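Local coordinates for protein PadR family transcriptional regulator (Listeria monocytogenes, PDB 6ABQ) that probably binds DNA as a dimeric PadR-type transcription factor with a winged helix-turn-helix fold, its regulatory activity apparently tuned by a ligand, at residues 92-95 against 96-100. Residues are numbered along the deposited sequence; the frame is centred on the assembly and turned at random.
Sequences LAIF and WKRWD
Phe95 presents the edge of its ring to the face of the Trp96 indole, an edge-to-face pair between neighbours on helix 86-110 with ring planes at 64° and the phenyl centroid 5.0 Å from that of the indole six-membered ring. The leading atom is Phe95 CE2, which sits over the indole towards its rim and comes within 3.8 Å of Trp96 CE3. Different first torsions bring the two rings together: CG of Phe95 is anti to its backbone N (chi1 163°), whereas CG of Trp96 stays beside its own N (chi1 -71°). One turn on, Trp99 sets its CB over a face of the Phe95 ring in a CH-pi contact, 4.3 Å from the ring centroid. Leu92, one turn back, lays its CD1 3.5 Å from Trp96 NE1, and this indole N-H is hydrogen-bonded to Glu24 of helix 17-27. On another side of the helix, Ile94 CG2 rests over a face of the Arg98 guanidinium, 3.5 Å from Arg98 CZ. Regular i to i+4 backbone bonds hold the spacing, among them Trp99 N to Phe95 O at 2.8 Å. Leu13 and Ile106 of the second subunit pack on Phe95 and Trp99, respectively. The arrangement is thus an intrahelical aromatic cluster on the long C-terminal helix that, as in other PadR regulators, joins the winged helix-turn-helix domain to the dimer interface.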
loop_
_atom_site.group_PDB
_atom_site.type_symbol
_atom_site.label_atom_id
_atom_site.label_comp_id
_atom_site.label_asym_id
_atom_site.label_seq_id
_atom_site.Cartn_x
_atom_site.Cartn_y
_atom_site.Cartn_z
ATOM N N LEU B 92 -10.394 12.880 0.352
ATOM C CA LEU B 92 -8.979 13.133 0.114
ATOM C C LEU B 92 -8.276 13.601 1.395
ATOM O O LEU B 92 -7.203 13.089 1.724
ATOM C CB LEU B 92 -8.766 14.114 -1.045
ATOM C CG LEU B 92 -7.324 14.471 -1.439
ATOM C CD1 LEU B 92 -6.501 13.262 -1.885
ATOM C CD2 LEU B 92 -7.342 15.548 -2.513
ATOM N N ALA B 93 -8.898 14.555 2.100
ATOM C CA ALA B 93 -8.412 15.038 3.398
ATOM C C ALA B 93 -8.289 13.894 4.410
ATOM O O ALA B 93 -7.295 13.821 5.130
ATOM C CB ALA B 93 -9.303 16.150 3.938
ATOM N N ILE B 94 -9.289 13.005 4.430
ATOM C CA ILE B 94 -9.283 11.793 5.262
ATOM C C ILE B 94 -8.141 10.831 4.877
ATOM O O ILE B 94 -7.482 10.292 5.765
ATOM C CB ILE B 94 -10.673 11.093 5.279
ATOM C CG1 ILE B 94 -11.704 11.968 6.005
ATOM C CG2 ILE B 94 -10.608 9.744 5.991
ATOM C CD1 ILE B 94 -13.149 11.623 5.710
ATOM N N PHE B 95 -7.914 10.637 3.570
ATOM C CA PHE B 95 -6.795 9.822 3.069
ATOM C C PHE B 95 -5.441 10.278 3.615
ATOM O O PHE B 95 -4.657 9.442 4.075
ATOM C CB PHE B 95 -6.744 9.773 1.531
ATOM C CG PHE B 95 -5.416 9.307 0.985
ATOM C CD1 PHE B 95 -5.086 7.947 0.972
ATOM C CD2 PHE B 95 -4.472 10.227 0.518
ATOM C CE1 PHE B 95 -3.852 7.516 0.493
ATOM C CE2 PHE B 95 -3.236 9.801 0.038
ATOM C CZ PHE B 95 -2.930 8.444 0.021
ATOM N N TRP B 96 -5.176 11.588 3.541
ATOM C CA TRP B 96 -3.915 12.169 4.024
ATOM C C TRP B 96 -3.714 11.989 5.536
ATOM O O TRP B 96 -2.592 11.729 5.990
ATOM C CB TRP B 96 -3.784 13.647 3.618
ATOM C CG TRP B 96 -3.535 13.858 2.132
ATOM C CD1 TRP B 96 -4.341 14.525 1.253
ATOM C CD2 TRP B 96 -2.416 13.380 1.363
ATOM N NE1 TRP B 96 -3.796 14.501 -0.011
ATOM C CE2 TRP B 96 -2.615 13.806 0.028
ATOM C CE3 TRP B 96 -1.264 12.635 1.674
ATOM C CZ2 TRP B 96 -1.703 13.518 -0.997
ATOM C CZ3 TRP B 96 -0.360 12.346 0.659
ATOM C CH2 TRP B 96 -0.583 12.791 -0.661
ATOM N N LYS B 97 -4.804 12.118 6.299
ATOM C CA LYS B 97 -4.791 11.849 7.736
ATOM C C LYS B 97 -4.421 10.391 8.037
ATOM O O LYS B 97 -3.589 10.126 8.906
ATOM C CB LYS B 97 -6.130 12.241 8.381
ATOM C CG LYS B 97 -6.095 13.604 9.073
ATOM C CD LYS B 97 -7.440 14.337 9.077
ATOM C CE LYS B 97 -8.410 13.858 10.157
ATOM N NZ LYS B 97 -7.928 14.067 11.557
ATOM N N ARG B 98 -5.018 9.459 7.297
ATOM C CA ARG B 98 -4.778 8.023 7.507
ATOM C C ARG B 98 -3.394 7.590 7.010
ATOM O O ARG B 98 -2.706 6.796 7.675
ATOM C CB ARG B 98 -5.880 7.186 6.859
ATOM C CG ARG B 98 -7.243 7.374 7.502
ATOM C CD ARG B 98 -8.332 6.709 6.683
ATOM N NE ARG B 98 -9.546 6.533 7.474
ATOM C CZ ARG B 98 -10.763 6.340 6.971
ATOM N NH1 ARG B 98 -10.963 6.310 5.657
ATOM N NH2 ARG B 98 -11.791 6.190 7.798
ATOM N N TRP B 99 -3.003 8.124 5.849
ATOM C CA TRP B 99 -1.676 7.903 5.272
ATOM C C TRP B 99 -0.549 8.420 6.176
ATOM O O TRP B 99 0.483 7.768 6.285
ATOM C CB TRP B 99 -1.560 8.499 3.857
ATOM C CG TRP B 99 -0.279 8.081 3.170
ATOM C CD1 TRP B 99 -0.067 6.936 2.447
ATOM C CD2 TRP B 99 0.968 8.786 3.178
ATOM N NE1 TRP B 99 1.233 6.891 1.993
ATOM C CE2 TRP B 99 1.893 8.012 2.424
ATOM C CE3 TRP B 99 1.397 10.005 3.735
ATOM C CZ2 TRP B 99 3.226 8.416 2.221
ATOM C CZ3 TRP B 99 2.725 10.407 3.534
ATOM C CH2 TRP B 99 3.620 9.615 2.777
ATOM N N ASP B 100 -0.752 9.578 6.808
ATOM C CA ASP B 100 0.192 10.111 7.802
ATOM C C ASP B 100 0.315 9.221 9.039
ATOM O O ASP B 100 1.431 8.974 9.508
ATOM C CB ASP B 100 -0.176 11.534 8.229
ATOM C CG ASP B 100 0.388 12.594 7.301
ATOM O OD1 ASP B 100 1.545 12.463 6.828
ATOM O OD2 ASP B 100 -0.328 13.587 7.064
#